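Local atomic coordinates of botulinum neurotoxin type C1 (Clostridium botulinum, PDB entry 3R4S), a protein that binds gangliosides on nerve cells through the receptor-binding region of its heavy chain, so that the toxin's zinc protease can enter the neuron. Residues A31-V39 / D57-Q65; N351-Q359 / Q370-I381. One frame throughout, in Å; residues are numbered along the deposited sequence.

Both contacts pair antiparallel strands, but in different halves of the receptor-binding region: contact 1 in the N-terminal lectin-like half, contact 2 in the C-terminal trefoil half. Their centres are about 48 Å apart, on opposite sides of the centre of the chain, and they share no strand. Each has a buried and a more exposed side. In contact 1 these are the faces of a regular ladder: mostly valines, with E35, on one; mostly charged or polar side chains, with I62, on the other. Contact 2 has a shorter ladder running into a turn, with a buried lysine gripping backbone carbonyls; the side chain of I354, in segment 351-359, is about 4 Å from a bound sialic acid.

Contact 1. Residues A31-V39 / D57-Q65; sequences AEVSEEGDV and DRGKVIVTQ
V33 and V61 meet on the inner face of this two-stranded ladder, CG1 of V33 lying 4.1 Å from CG1 of V61. Strands 32-36 and 60-64 run antiparallel at 165°, and six backbone bonds join E32 to T64, S34 to I62 and E36 to K60. Alternation puts V33, E35, V61 and V63 on one face. There V33 leans diagonally to V61, while its direct partner V63 is met more loosely. The CB of A31 sits against CG1 of V63 at 3.8 Å. At the other end CG2 of V61 is the bump between two neighbours: V39 swings across at about a right angle, its CG1 reaching that CG2 of V61 at 4.0 Å, and the aliphatic CG of E35 lies alongside.

The opposite face is mostly polar and more open, with I62 among the charged side chains. E36 and K60 extend side by side, but OE1 of E36 stays 4.4 Å from NZ of K60, too far for a salt bridge. With CG1 beside its backbone N (chi1 -52°), I62 carries CD1 to 3.8 Å from OE2 of E36.

Beyond the ladder the backbone fits closely around two glycines. The CA of G59 rests 3.2 Å from D38 O and against CG2 of V39; a water links D38 O to G59 N. G37 turns with positive phi, its CA against the carbonyl of D57, which accepts from D38 N.

Strand 60-64 also pairs with strand 185-192, where R58 bonds N191, and the valine face packs on L14, L16, L23, F49 and L51 of the facing sheet, as in a lectin-like beta sandwich.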
ATOM      1  N   ALA A  31      20.511  17.550  12.457  1.00 24.43           N
ATOM      2  CA  ALA A  31      20.926  17.635  11.063  1.00 25.67           C
ATOM      3  C   ALA A  31      20.270  18.858  10.449  1.00 25.18           C
ATOM      4  O   ALA A  31      19.170  19.236  10.834  1.00 27.53           O
ATOM      5  CB  ALA A  31      20.538  16.373  10.288  1.00 22.89           C
ATOM      6  N   GLU A  32      20.953  19.483   9.503  1.00 25.22           N
ATOM      7  CA  GLU A  32      20.386  20.595   8.759  1.00 26.95           C
ATOM      8  C   GLU A  32      19.590  20.050   7.579  1.00 28.24           C
ATOM      9  O   GLU A  32      20.032  19.130   6.888  1.00 28.22           O
ATOM     10  CB  GLU A  32      21.507  21.513   8.258  1.00 30.29           C
ATOM     11  CG  GLU A  32      21.071  22.490   7.173  1.00 42.76           C
ATOM     12  CD  GLU A  32      22.249  23.140   6.442  1.00 52.93           C
ATOM     13  OE1 GLU A  32      23.404  23.027   6.924  1.00 52.75           O
ATOM     14  OE2 GLU A  32      22.010  23.765   5.380  1.00 53.43           O
ATOM     15  N   VAL A  33      18.413  20.611   7.353  1.00 26.03           N
ATOM     16  CA  VAL A  33      17.547  20.157   6.280  1.00 26.62           C
ATOM     17  C   VAL A  33      17.116  21.338   5.438  1.00 31.04           C
ATOM     18  O   VAL A  33      16.583  22.311   5.962  1.00 32.93           O
ATOM     19  CB  VAL A  33      16.268  19.491   6.827  1.00 27.31           C
ATOM     20  CG1 VAL A  33      15.415  18.951   5.668  1.00 19.77           C
ATOM     21  CG2 VAL A  33      16.607  18.396   7.824  1.00 22.21           C
ATOM     22  N   SER A  34      17.333  21.255   4.135  1.00 30.26           N
ATOM     23  CA  SER A  34      16.834  22.296   3.252  1.00 33.00           C
ATOM     24  C   SER A  34      16.046  21.726   2.074  1.00 32.13           C
ATOM     25  O   SER A  34      16.194  20.554   1.714  1.00 31.32           O
ATOM     26  CB  SER A  34      17.974  23.194   2.772  1.00 33.67           C
ATOM     27  OG  SER A  34      18.876  22.482   1.958  1.00 42.88           O
ATOM     28  N   GLU A  35      15.192  22.559   1.493  1.00 32.19           N
ATOM     29  CA  GLU A  35      14.414  22.180   0.319  1.00 32.28           C
ATOM     30  C   GLU A  35      14.705  23.116  -0.833  1.00 35.72           C
ATOM     31  O   GLU A  35      14.929  24.311  -0.636  1.00 35.43           O
ATOM     32  CB  GLU A  35      12.923  22.235   0.609  1.00 30.25           C
ATOM     33  CG  GLU A  35      12.427  21.134   1.500  1.00 38.15           C
ATOM     34  CD  GLU A  35      12.221  21.596   2.919  1.00 48.61           C
ATOM     35  OE1 GLU A  35      11.060  21.562   3.401  1.00 53.11           O
ATOM     36  OE2 GLU A  35      13.221  22.004   3.547  1.00 48.70           O
ATOM     37  N   GLU A  36      14.692  22.556  -2.036  1.00 33.57           N
ATOM     38  CA  GLU A  36      14.815  23.321  -3.266  1.00 34.20           C
ATOM     39  C   GLU A  36      13.808  22.761  -4.252  1.00 33.71           C
ATOM     40  O   GLU A  36      13.523  21.565  -4.238  1.00 28.00           O
ATOM     41  CB  GLU A  36      16.226  23.189  -3.846  1.00 34.86           C
ATOM     42  CG  GLU A  36      17.314  23.725  -2.931  1.00 43.73           C
ATOM     43  CD  GLU A  36      18.712  23.519  -3.485  1.00 48.24           C
ATOM     44  OE1 GLU A  36      18.839  23.234  -4.696  1.00 44.09           O
ATOM     45  OE2 GLU A  36      19.685  23.646  -2.704  1.00 47.55           O
ATOM     46  N   GLY A  37      13.278  23.625  -5.111  1.00 32.48           N
ATOM     47  CA  GLY A  37      12.354  23.192  -6.139  1.00 30.45           C
ATOM     48  C   GLY A  37      10.975  22.872  -5.597  1.00 26.77           C
ATOM     49  O   GLY A  37      10.574  23.357  -4.542  1.00 29.42           O
ATOM     50  N   ASP A  38      10.258  22.028  -6.322  1.00 25.89           N
ATOM     51  CA  ASP A  38       8.881  21.687  -5.996  1.00 28.57           C
ATOM     52  C   ASP A  38       8.817  20.559  -4.970  1.00 27.64           C
ATOM     53  O   ASP A  38       8.812  19.389  -5.339  1.00 27.73           O
ATOM     54  CB  ASP A  38       8.146  21.272  -7.277  1.00 29.04           C
ATOM     55  CG  ASP A  38       6.656  21.079  -7.070  1.00 30.83           C
ATOM     56  OD1 ASP A  38       5.945  20.902  -8.082  1.00 39.03           O
ATOM     57  OD2 ASP A  38       6.185  21.104  -5.913  1.00 32.04           O
ATOM     58  N   VAL A  39       8.771  20.910  -3.687  1.00 25.47           N
ATOM     59  CA  VAL A  39       8.581  19.919  -2.634  1.00 27.93           C
ATOM     60  C   VAL A  39       7.237  20.134  -1.963  1.00 28.16           C
ATOM     61  O   VAL A  39       7.032  21.164  -1.323  1.00 31.42           O
ATOM     62  CB  VAL A  39       9.673  20.010  -1.539  1.00 30.62           C
ATOM     63  CG1 VAL A  39       9.462  18.908  -0.504  1.00 24.73           C
ATOM     64  CG2 VAL A  39      11.063  19.920  -2.141  1.00 28.02           C
ATOM     65  N   ASP A  57      13.117  22.356 -12.136  1.00 46.69           N
ATOM     66  CA  ASP A  57      12.601  22.788 -10.839  1.00 48.12           C
ATOM     67  C   ASP A  57      12.019  21.627 -10.016  1.00 41.76           C
ATOM     68  O   ASP A  57      11.177  21.841  -9.141  1.00 36.59           O
ATOM     69  CB  ASP A  57      11.521  23.856 -11.028  1.00 50.58           C
ATOM     70  CG  ASP A  57      10.240  23.287 -11.621  1.00 56.10           C
ATOM     71  OD1 ASP A  57      10.344  22.454 -12.552  1.00 54.04           O
ATOM     72  OD2 ASP A  57       9.137  23.667 -11.155  1.00 56.92           O
ATOM     73  N   ARG A  58      12.451  20.401 -10.286  1.00 36.67           N
ATOM     74  CA  ARG A  58      11.962  19.286  -9.490  1.00 37.23           C
ATOM     75  C   ARG A  58      12.457  19.410  -8.060  1.00 32.13           C
ATOM     76  O   ARG A  58      13.503  20.008  -7.803  1.00 29.51           O
ATOM     77  CB  ARG A  58      12.348  17.937 -10.094  1.00 35.20           C
ATOM     78  CG  ARG A  58      13.831  17.655 -10.175  1.00 31.83           C
ATOM     79  CD  ARG A  58      14.026  16.370 -10.955  1.00 34.97           C
ATOM     80  NE  ARG A  58      15.419  15.967 -11.049  1.00 36.43           N
ATOM     81  CZ  ARG A  58      16.277  16.462 -11.931  1.00 44.96           C
ATOM     82  NH1 ARG A  58      15.880  17.388 -12.796  1.00 41.96           N
ATOM     83  NH2 ARG A  58      17.534  16.032 -11.950  1.00 43.89           N
ATOM     84  N   GLY A  59      11.682  18.857  -7.134  1.00 29.81           N
ATOM     85  CA  GLY A  59      11.995  18.940  -5.724  1.00 26.66           C
ATOM     86  C   GLY A  59      13.272  18.223  -5.334  1.00 26.58           C
ATOM     87  O   GLY A  59      13.638  17.188  -5.894  1.00 25.45           O
ATOM     88  N   LYS A  60      13.935  18.783  -4.335  1.00 23.08           N
ATOM     89  CA  LYS A  60      15.193  18.269  -3.839  1.00 30.21           C
ATOM     90  C   LYS A  60      15.177  18.527  -2.329  1.00 31.64           C
ATOM     91  O   LYS A  60      14.999  19.663  -1.901  1.00 27.67           O
ATOM     92  CB  LYS A  60      16.329  19.052  -4.521  1.00 28.61           C
ATOM     93  CG  LYS A  60      17.727  18.505  -4.359  1.00 36.43           C
ATOM     94  CD  LYS A  60      18.726  19.348  -5.180  1.00 32.66           C
ATOM     95  CE  LYS A  60      20.145  18.832  -5.036  1.00 43.70           C
ATOM     96  NZ  LYS A  60      21.150  19.692  -5.740  1.00 47.60           N
ATOM     97  N   VAL A  61      15.319  17.479  -1.520  1.00 25.38           N
ATOM     98  CA  VAL A  61      15.455  17.658  -0.082  1.00 23.12           C
ATOM     99  C   VAL A  61      16.854  17.223   0.318  1.00 27.07           C
ATOM    100  O   VAL A  61      17.243  16.088   0.070  1.00 22.12           O
ATOM    101  CB  VAL A  61      14.422  16.840   0.710  1.00 21.45           C
ATOM    102  CG1 VAL A  61      14.686  16.955   2.210  1.00 21.09           C
ATOM    103  CG2 VAL A  61      12.995  17.284   0.373  1.00 22.03           C
ATOM    104  N   ILE A  62      17.613  18.131   0.927  1.00 23.09           N
ATOM    105  CA  ILE A  62      18.989  17.843   1.289  1.00 25.41           C
ATOM    106  C   ILE A  62      19.161  17.794   2.805  1.00 26.62           C
ATOM    107  O   ILE A  62      18.883  18.775   3.494  1.00 24.77           O
ATOM    108  CB  ILE A  62      19.932  18.910   0.731  1.00 26.34           C
ATOM    109  CG1 ILE A  62      19.702  19.096  -0.768  1.00 29.65           C
ATOM    110  CG2 ILE A  62      21.371  18.552   1.023  1.00 23.82           C
ATOM    111  CD1 ILE A  62      20.508  20.223  -1.356  1.00 38.17           C
ATOM    112  N   VAL A  63      19.609  16.648   3.319  1.00 21.76           N
ATOM    113  CA  VAL A  63      19.884  16.503   4.749  1.00 20.69           C
ATOM    114  C   VAL A  63      21.392  16.522   4.955  1.00 25.02           C
ATOM    115  O   VAL A  63      22.121  15.733   4.337  1.00 25.21           O
ATOM    116  CB  VAL A  63      19.332  15.183   5.311  1.00 20.73           C
ATOM    117  CG1 VAL A  63      19.647  15.062   6.796  1.00 23.08           C
ATOM    118  CG2 VAL A  63      17.827  15.073   5.068  1.00 19.43           C
ATOM    119  N   THR A  64      21.865  17.431   5.804  1.00 22.32           N
ATOM    120  CA  THR A  64      23.289  17.507   6.124  1.00 23.28           C
ATOM    121  C   THR A  64      23.495  17.165   7.587  1.00 22.98           C
ATOM    122  O   THR A  64      23.159  17.945   8.481  1.00 24.53           O
ATOM    123  CB  THR A  64      23.875  18.888   5.811  1.00 27.68           C
ATOM    124  OG1 THR A  64      23.631  19.196   4.436  1.00 25.79           O
ATOM    125  CG2 THR A  64      25.386  18.910   6.078  1.00 25.65           C
ATOM    126  N   GLN A  65      24.037  15.980   7.824  1.00 21.22           N
ATOM    127  CA  GLN A  65      24.213  15.482   9.179  1.00 23.36           C
ATOM    128  C   GLN A  65      25.475  16.035   9.807  1.00 26.42           C
ATOM    129  O   GLN A  65      26.410  16.447   9.115  1.00 23.15           O
ATOM    130  CB  GLN A  65      24.305  13.959   9.178  1.00 20.33           C
ATOM    131  CG  GLN A  65      23.031  13.268   8.718  1.00 23.47           C
ATOM    132  CD  GLN A  65      23.238  11.783   8.537  1.00 26.98           C
ATOM    133  OE1 GLN A  65      22.995  11.005   9.457  1.00 31.26           O
ATOM    134  NE2 GLN A  65      23.723  11.381   7.355  1.00 28.63           N
TER
HETATM  135  O   HOH W   1       9.239  17.870  -7.603  1.00 29.01           O

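Contact 2. Residues N351-Q359 / Q370-I381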
ATOM      1  N   ASN A 351     -32.250  -0.729   5.355  1.00 29.52           N
ATOM      2  CA  ASN A 351     -32.715  -2.099   5.551  1.00 30.85           C
ATOM      3  C   ASN A 351     -31.590  -3.047   5.975  1.00 30.53           C
ATOM      4  O   ASN A 351     -30.453  -2.903   5.544  1.00 30.17           O
ATOM      5  CB  ASN A 351     -33.392  -2.623   4.286  1.00 30.86           C
ATOM      6  CG  ASN A 351     -34.771  -2.016   4.073  1.00 46.35           C
ATOM      7  OD1 ASN A 351     -34.954  -1.127   3.236  1.00 45.40           O
ATOM      8  ND2 ASN A 351     -35.747  -2.482   4.849  1.00 43.18           N
ATOM      9  N   ASP A 352     -31.931  -4.029   6.800  1.00 29.84           N
ATOM     10  CA  ASP A 352     -30.958  -4.960   7.344  1.00 27.98           C
ATOM     11  C   ASP A 352     -30.089  -5.618   6.273  1.00 28.31           C
ATOM     12  O   ASP A 352     -28.894  -5.832   6.489  1.00 25.09           O
ATOM     13  CB  ASP A 352     -31.640  -6.050   8.176  1.00 30.37           C
ATOM     14  CG  ASP A 352     -30.642  -7.090   8.697  1.00 32.28           C
ATOM     15  OD1 ASP A 352     -30.033  -6.837   9.760  1.00 33.21           O
ATOM     16  OD2 ASP A 352     -30.452  -8.145   8.038  1.00 33.47           O
ATOM     17  N   ASN A 353     -30.681  -5.947   5.130  1.00 23.80           N
ATOM     18  CA  ASN A 353     -29.952  -6.714   4.122  1.00 24.36           C
ATOM     19  C   ASN A 353     -28.893  -5.929   3.352  1.00 21.00           C
ATOM     20  O   ASN A 353     -28.204  -6.492   2.499  1.00 23.86           O
ATOM     21  CB  ASN A 353     -30.889  -7.488   3.177  1.00 24.81           C
ATOM     22  CG  ASN A 353     -31.778  -6.580   2.334  1.00 32.63           C
ATOM     23  OD1 ASN A 353     -31.529  -5.381   2.209  1.00 28.67           O
ATOM     24  ND2 ASN A 353     -32.828  -7.162   1.746  1.00 29.91           N
ATOM     25  N   ILE A 354     -28.728  -4.648   3.659  1.00 22.59           N
ATOM     26  CA  ILE A 354     -27.615  -3.902   3.055  1.00 23.25           C
ATOM     27  C   ILE A 354     -26.468  -3.655   4.034  1.00 24.20           C
ATOM     28  O   ILE A 354     -25.437  -3.084   3.657  1.00 22.59           O
ATOM     29  CB  ILE A 354     -28.038  -2.536   2.496  1.00 23.83           C
ATOM     30  CG1 ILE A 354     -28.256  -1.543   3.642  1.00 23.68           C
ATOM     31  CG2 ILE A 354     -29.259  -2.674   1.563  1.00 22.82           C
ATOM     32  CD1 ILE A 354     -28.446  -0.121   3.174  1.00 26.72           C
ATOM     33  N   ILE A 355     -26.634  -4.097   5.276  1.00 23.33           N
ATOM     34  CA  ILE A 355     -25.690  -3.742   6.340  1.00 22.92           C
ATOM     35  C   ILE A 355     -24.481  -4.681   6.446  1.00 23.83           C
ATOM     36  O   ILE A 355     -24.633  -5.904   6.508  1.00 24.40           O
ATOM     37  CB  ILE A 355     -26.405  -3.624   7.710  1.00 25.27           C
ATOM     38  CG1 ILE A 355     -27.559  -2.617   7.622  1.00 24.54           C
ATOM     39  CG2 ILE A 355     -25.421  -3.213   8.808  1.00 20.96           C
ATOM     40  CD1 ILE A 355     -28.341  -2.482   8.917  1.00 23.13           C
ATOM     41  N   PHE A 356     -23.285  -4.093   6.444  1.00 22.23           N
ATOM     42  CA  PHE A 356     -22.039  -4.854   6.579  1.00 21.79           C
ATOM     43  C   PHE A 356     -21.122  -4.276   7.664  1.00 24.57           C
ATOM     44  O   PHE A 356     -21.296  -3.123   8.105  1.00 22.28           O
ATOM     45  CB  PHE A 356     -21.296  -4.918   5.241  1.00 21.09           C
ATOM     46  CG  PHE A 356     -22.048  -5.666   4.172  1.00 23.82           C
ATOM     47  CD1 PHE A 356     -21.910  -7.040   4.049  1.00 18.57           C
ATOM     48  CD2 PHE A 356     -22.916  -4.997   3.313  1.00 19.04           C
ATOM     49  CE1 PHE A 356     -22.609  -7.744   3.077  1.00 20.88           C
ATOM     50  CE2 PHE A 356     -23.617  -5.688   2.341  1.00 22.86           C
ATOM     51  CZ  PHE A 356     -23.468  -7.066   2.219  1.00 20.00           C
ATOM     52  N   GLN A 357     -20.162  -5.090   8.107  1.00 20.40           N
ATOM     53  CA  GLN A 357     -19.117  -4.627   9.030  1.00 21.52           C
ATOM     54  C   GLN A 357     -17.757  -4.913   8.411  1.00 21.24           C
ATOM     55  O   GLN A 357     -17.532  -6.007   7.888  1.00 23.66           O
ATOM     56  CB  GLN A 357     -19.222  -5.328  10.384  1.00 22.13           C
ATOM     57  CG  GLN A 357     -18.172  -4.847  11.407  1.00 25.53           C
ATOM     58  CD  GLN A 357     -18.350  -5.465  12.796  1.00 26.73           C
ATOM     59  OE1 GLN A 357     -18.223  -6.674  12.967  1.00 26.76           O
ATOM     60  NE2 GLN A 357     -18.614  -4.623  13.797  1.00 26.29           N
ATOM     61  N   ILE A 358     -16.858  -3.932   8.462  1.00 19.13           N
ATOM     62  CA  ILE A 358     -15.550  -4.051   7.816  1.00 20.34           C
ATOM     63  C   ILE A 358     -14.408  -4.295   8.810  1.00 22.83           C
ATOM     64  O   ILE A 358     -14.481  -3.874   9.959  1.00 20.51           O
ATOM     65  CB  ILE A 358     -15.236  -2.828   6.919  1.00 19.01           C
ATOM     66  CG1 ILE A 358     -14.128  -3.175   5.926  1.00 16.75           C
ATOM     67  CG2 ILE A 358     -14.883  -1.593   7.778  1.00 18.05           C
ATOM     68  CD1 ILE A 358     -14.079  -2.247   4.716  1.00 19.60           C
ATOM     69  N   GLN A 359     -13.377  -5.009   8.357  1.00 22.25           N
ATOM     70  CA  GLN A 359     -12.147  -5.201   9.122  1.00 20.77           C
ATOM     71  C   GLN A 359     -10.982  -5.099   8.147  1.00 23.00           C
ATOM     72  O   GLN A 359     -11.088  -5.565   7.009  1.00 19.68           O
ATOM     73  CB  GLN A 359     -12.119  -6.582   9.800  1.00 18.72           C
ATOM     74  CG  GLN A 359     -13.258  -6.824  10.808  1.00 21.58           C
ATOM     75  CD  GLN A 359     -13.092  -6.001  12.075  1.00 25.35           C
ATOM     76  OE1 GLN A 359     -12.073  -5.351  12.258  1.00 23.78           O
ATOM     77  NE2 GLN A 359     -14.092  -6.029  12.955  1.00 22.77           N
ATOM     78  N   GLN A 370     -11.723  -7.456   4.940  1.00 19.88           N
ATOM     79  CA  GLN A 370     -12.730  -8.491   4.972  1.00 19.74           C
ATOM     80  C   GLN A 370     -14.027  -7.803   5.347  1.00 20.94           C
ATOM     81  O   GLN A 370     -14.032  -6.840   6.128  1.00 16.92           O
ATOM     82  CB  GLN A 370     -12.377  -9.592   5.965  1.00 18.66           C
ATOM     83  CG  GLN A 370     -11.222 -10.474   5.499  1.00 20.22           C
ATOM     84  CD  GLN A 370     -10.984 -11.644   6.430  1.00 22.93           C
ATOM     85  OE1 GLN A 370     -10.840 -11.459   7.626  1.00 25.03           O
ATOM     86  NE2 GLN A 370     -10.961 -12.861   5.881  1.00 18.88           N
ATOM     87  N   ILE A 371     -15.120  -8.271   4.754  1.00 18.98           N
ATOM     88  CA  ILE A 371     -16.399  -7.595   4.905  1.00 19.78           C
ATOM     89  C   ILE A 371     -17.439  -8.611   5.328  1.00 19.54           C
ATOM     90  O   ILE A 371     -17.662  -9.622   4.655  1.00 18.38           O
ATOM     91  CB  ILE A 371     -16.800  -6.889   3.607  1.00 21.55           C
ATOM     92  CG1 ILE A 371     -15.668  -5.962   3.151  1.00 18.00           C
ATOM     93  CG2 ILE A 371     -18.109  -6.106   3.796  1.00 17.26           C
ATOM     94  CD1 ILE A 371     -15.824  -5.450   1.717  1.00 20.15           C
ATOM     95  N   PHE A 372     -18.042  -8.351   6.476  1.00 17.76           N
ATOM     96  CA  PHE A 372     -18.903  -9.311   7.117  1.00 18.90           C
ATOM     97  C   PHE A 372     -20.335  -8.801   7.091  1.00 22.63           C
ATOM     98  O   PHE A 372     -20.575  -7.611   7.313  1.00 18.65           O
ATOM     99  CB  PHE A 372     -18.466  -9.505   8.569  1.00 19.07           C
ATOM    100  CG  PHE A 372     -17.085 -10.089   8.713  1.00 21.23           C
ATOM    101  CD1 PHE A 372     -16.908 -11.463   8.844  1.00 21.15           C
ATOM    102  CD2 PHE A 372     -15.966  -9.269   8.691  1.00 19.13           C
ATOM    103  CE1 PHE A 372     -15.639 -12.007   8.969  1.00 25.10           C
ATOM    104  CE2 PHE A 372     -14.686  -9.802   8.821  1.00 22.19           C
ATOM    105  CZ  PHE A 372     -14.521 -11.170   8.964  1.00 21.24           C
ATOM    106  N   LYS A 373     -21.275  -9.705   6.827  1.00 20.03           N
ATOM    107  CA  LYS A 373     -22.698  -9.381   6.907  1.00 20.17           C
ATOM    108  C   LYS A 373     -23.085  -9.144   8.359  1.00 21.96           C
ATOM    109  O   LYS A 373     -22.782  -9.959   9.232  1.00 21.36           O
ATOM    110  CB  LYS A 373     -23.552 -10.498   6.316  1.00 19.86           C
ATOM    111  CG  LYS A 373     -25.040 -10.128   6.255  1.00 22.44           C
ATOM    112  CD  LYS A 373     -25.305  -9.052   5.186  1.00 20.43           C
ATOM    113  CE  LYS A 373     -26.734  -8.498   5.283  1.00 22.90           C
ATOM    114  NZ  LYS A 373     -26.893  -7.596   6.469  1.00 25.16           N
ATOM    115  N   SER A 374     -23.749  -8.022   8.616  1.00 20.57           N
ATOM    116  CA  SER A 374     -23.970  -7.565   9.976  1.00 21.78           C
ATOM    117  C   SER A 374     -25.387  -7.051  10.161  1.00 24.22           C
ATOM    118  O   SER A 374     -26.030  -6.668   9.194  1.00 22.86           O
ATOM    119  CB  SER A 374     -22.988  -6.429  10.275  1.00 22.02           C
ATOM    120  OG  SER A 374     -23.173  -5.886  11.571  1.00 22.70           O
ATOM    121  N   ASN A 375     -25.864  -7.027  11.405  1.00 22.96           N
ATOM    122  CA  ASN A 375     -27.082  -6.285  11.722  1.00 28.68           C
ATOM    123  C   ASN A 375     -26.725  -4.837  12.107  1.00 29.65           C
ATOM    124  O   ASN A 375     -25.546  -4.460  12.101  1.00 25.29           O
ATOM    125  CB  ASN A 375     -27.922  -6.987  12.807  1.00 26.97           C
ATOM    126  CG  ASN A 375     -27.244  -6.985  14.173  1.00 30.68           C
ATOM    127  OD1 ASN A 375     -26.017  -6.917  14.276  1.00 29.39           O
ATOM    128  ND2 ASN A 375     -28.046  -7.060  15.229  1.00 31.65           N
ATOM    129  N   PHE A 376     -27.728  -4.031  12.446  1.00 30.74           N
ATOM    130  CA  PHE A 376     -27.516  -2.588  12.638  1.00 33.56           C
ATOM    131  C   PHE A 376     -26.501  -2.230  13.718  1.00 28.43           C
ATOM    132  O   PHE A 376     -25.764  -1.263  13.573  1.00 32.99           O
ATOM    133  CB  PHE A 376     -28.841  -1.873  12.930  1.00 39.63           C
ATOM    134  CG  PHE A 376     -29.347  -2.089  14.333  1.00 43.39           C
ATOM    135  CD1 PHE A 376     -29.173  -1.109  15.303  1.00 46.98           C
ATOM    136  CD2 PHE A 376     -29.975  -3.274  14.685  1.00 40.01           C
ATOM    137  CE1 PHE A 376     -29.634  -1.300  16.600  1.00 47.39           C
ATOM    138  CE2 PHE A 376     -30.431  -3.477  15.977  1.00 48.74           C
ATOM    139  CZ  PHE A 376     -30.264  -2.485  16.938  1.00 47.24           C
ATOM    140  N   ASN A 377     -26.461  -2.997  14.802  1.00 35.04           N
ATOM    141  CA  ASN A 377     -25.557  -2.678  15.911  1.00 32.59           C
ATOM    142  C   ASN A 377     -24.315  -3.563  15.965  1.00 35.35           C
ATOM    143  O   ASN A 377     -23.516  -3.458  16.896  1.00 37.57           O
ATOM    144  CB  ASN A 377     -26.295  -2.732  17.249  1.00 34.69           C
ATOM    145  CG  ASN A 377     -26.843  -4.111  17.556  1.00 42.31           C
ATOM    146  OD1 ASN A 377     -26.473  -5.095  16.911  1.00 37.62           O
ATOM    147  ND2 ASN A 377     -27.735  -4.192  18.543  1.00 41.03           N
ATOM    148  N   GLY A 378     -24.153  -4.434  14.971  1.00 30.87           N
ATOM    149  CA  GLY A 378     -22.972  -5.283  14.896  1.00 29.36           C
ATOM    150  C   GLY A 378     -22.941  -6.437  15.888  1.00 32.19           C
ATOM    151  O   GLY A 378     -21.943  -7.156  15.976  1.00 31.77           O
ATOM    152  N   GLU A 379     -24.034  -6.625  16.622  1.00 32.25           N
ATOM    153  CA  GLU A 379     -24.130  -7.699  17.616  1.00 34.75           C
ATOM    154  C   GLU A 379     -24.343  -9.060  16.967  1.00 31.65           C
ATOM    155  O   GLU A 379     -24.114 -10.099  17.589  1.00 29.93           O
ATOM    156  CB  GLU A 379     -25.285  -7.434  18.586  1.00 36.04           C
ATOM    157  CG  GLU A 379     -25.099  -6.205  19.448  1.00 46.00           C
ATOM    158  CD  GLU A 379     -24.723  -6.544  20.877  1.00 55.37           C
ATOM    159  OE1 GLU A 379     -25.549  -7.177  21.579  1.00 56.59           O
ATOM    160  OE2 GLU A 379     -23.604  -6.171  21.295  1.00 58.47           O
ATOM    161  N   ASN A 380     -24.813  -9.052  15.725  1.00 26.69           N
ATOM    162  CA  ASN A 380     -25.039 -10.296  15.008  1.00 27.26           C
ATOM    163  C   ASN A 380     -24.302 -10.306  13.676  1.00 27.26           C
ATOM    164  O   ASN A 380     -24.821  -9.811  12.677  1.00 25.17           O
ATOM    165  CB  ASN A 380     -26.538 -10.529  14.801  1.00 25.86           C
ATOM    166  CG  ASN A 380     -26.826 -11.802  14.023  1.00 29.86           C
ATOM    167  OD1 ASN A 380     -25.929 -12.600  13.767  1.00 29.82           O
ATOM    168  ND2 ASN A 380     -28.082 -11.990  13.634  1.00 38.88           N
ATOM    169  N   ILE A 381     -23.082 -10.843  13.673  1.00 22.31           N
ATOM    170  CA  ILE A 381     -22.328 -11.019  12.438  1.00 23.77           C
ATOM    171  C   ILE A 381     -22.665 -12.396  11.894  1.00 24.58           C
ATOM    172  O   ILE A 381     -22.395 -13.402  12.544  1.00 23.98           O
ATOM    173  CB  ILE A 381     -20.802 -10.907  12.676  1.00 26.12           C
ATOM    174  CG1 ILE A 381     -20.471  -9.564  13.336  1.00 26.11           C
ATOM    175  CG2 ILE A 381     -20.028 -11.094  11.366  1.00 19.06           C
ATOM    176  CD1 ILE A 381     -20.892  -8.358  12.495  1.00 23.27           C
TER
HETATM  177  O   HOH W   2     -28.051  -9.355   8.504  1.00 26.17           O
HETATM  178  O   HOH W   3     -30.365  -4.872  11.420  1.00 32.50           O
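K373 folds its chain back, with bends at chi2 and chi4, so that NZ lies 2.7 Å from D352 O and 2.8 Å from I355 O. This is the tight end: the ammonium group uses an in-plane lone pair of I355 O, while S374 N approaches that oxygen from above the carbonyl plane. I355 N and K373 NZ reach D352 O from opposite faces. Farther back along the chain, CD of K373 lies 3.7 Å from CE1 of F356, and CB of F356 packs on CG2 of I371 at 3.7 Å. Q357, its NE2 bonded to G305 O, crosses I381 nearly at right angles, OE1 of Q357 3.2 Å from CD1 of I381. Backbone bonds pair Q357 with F372 and Q359 with Q370.

Toward solvent the fit slackens. The carboxylate of D352 makes only a long salt bridge to K373 (OD2 to NZ 3.9 Å), supplemented by a bridging water; a second water ties its OD1 to F376 N. At the rim, CG of Q359 meets CE2 of F372 at 3.9 Å.

The pair forms a beta hairpin of the trefoil domain: strand 356-362 also borders strand 307-314; just before it, I354 of the 3-10 segment 352-354 touches Y309 of the sialic acid pocket. Strand 367-374 borders strand 381-392, where F372 touches I384.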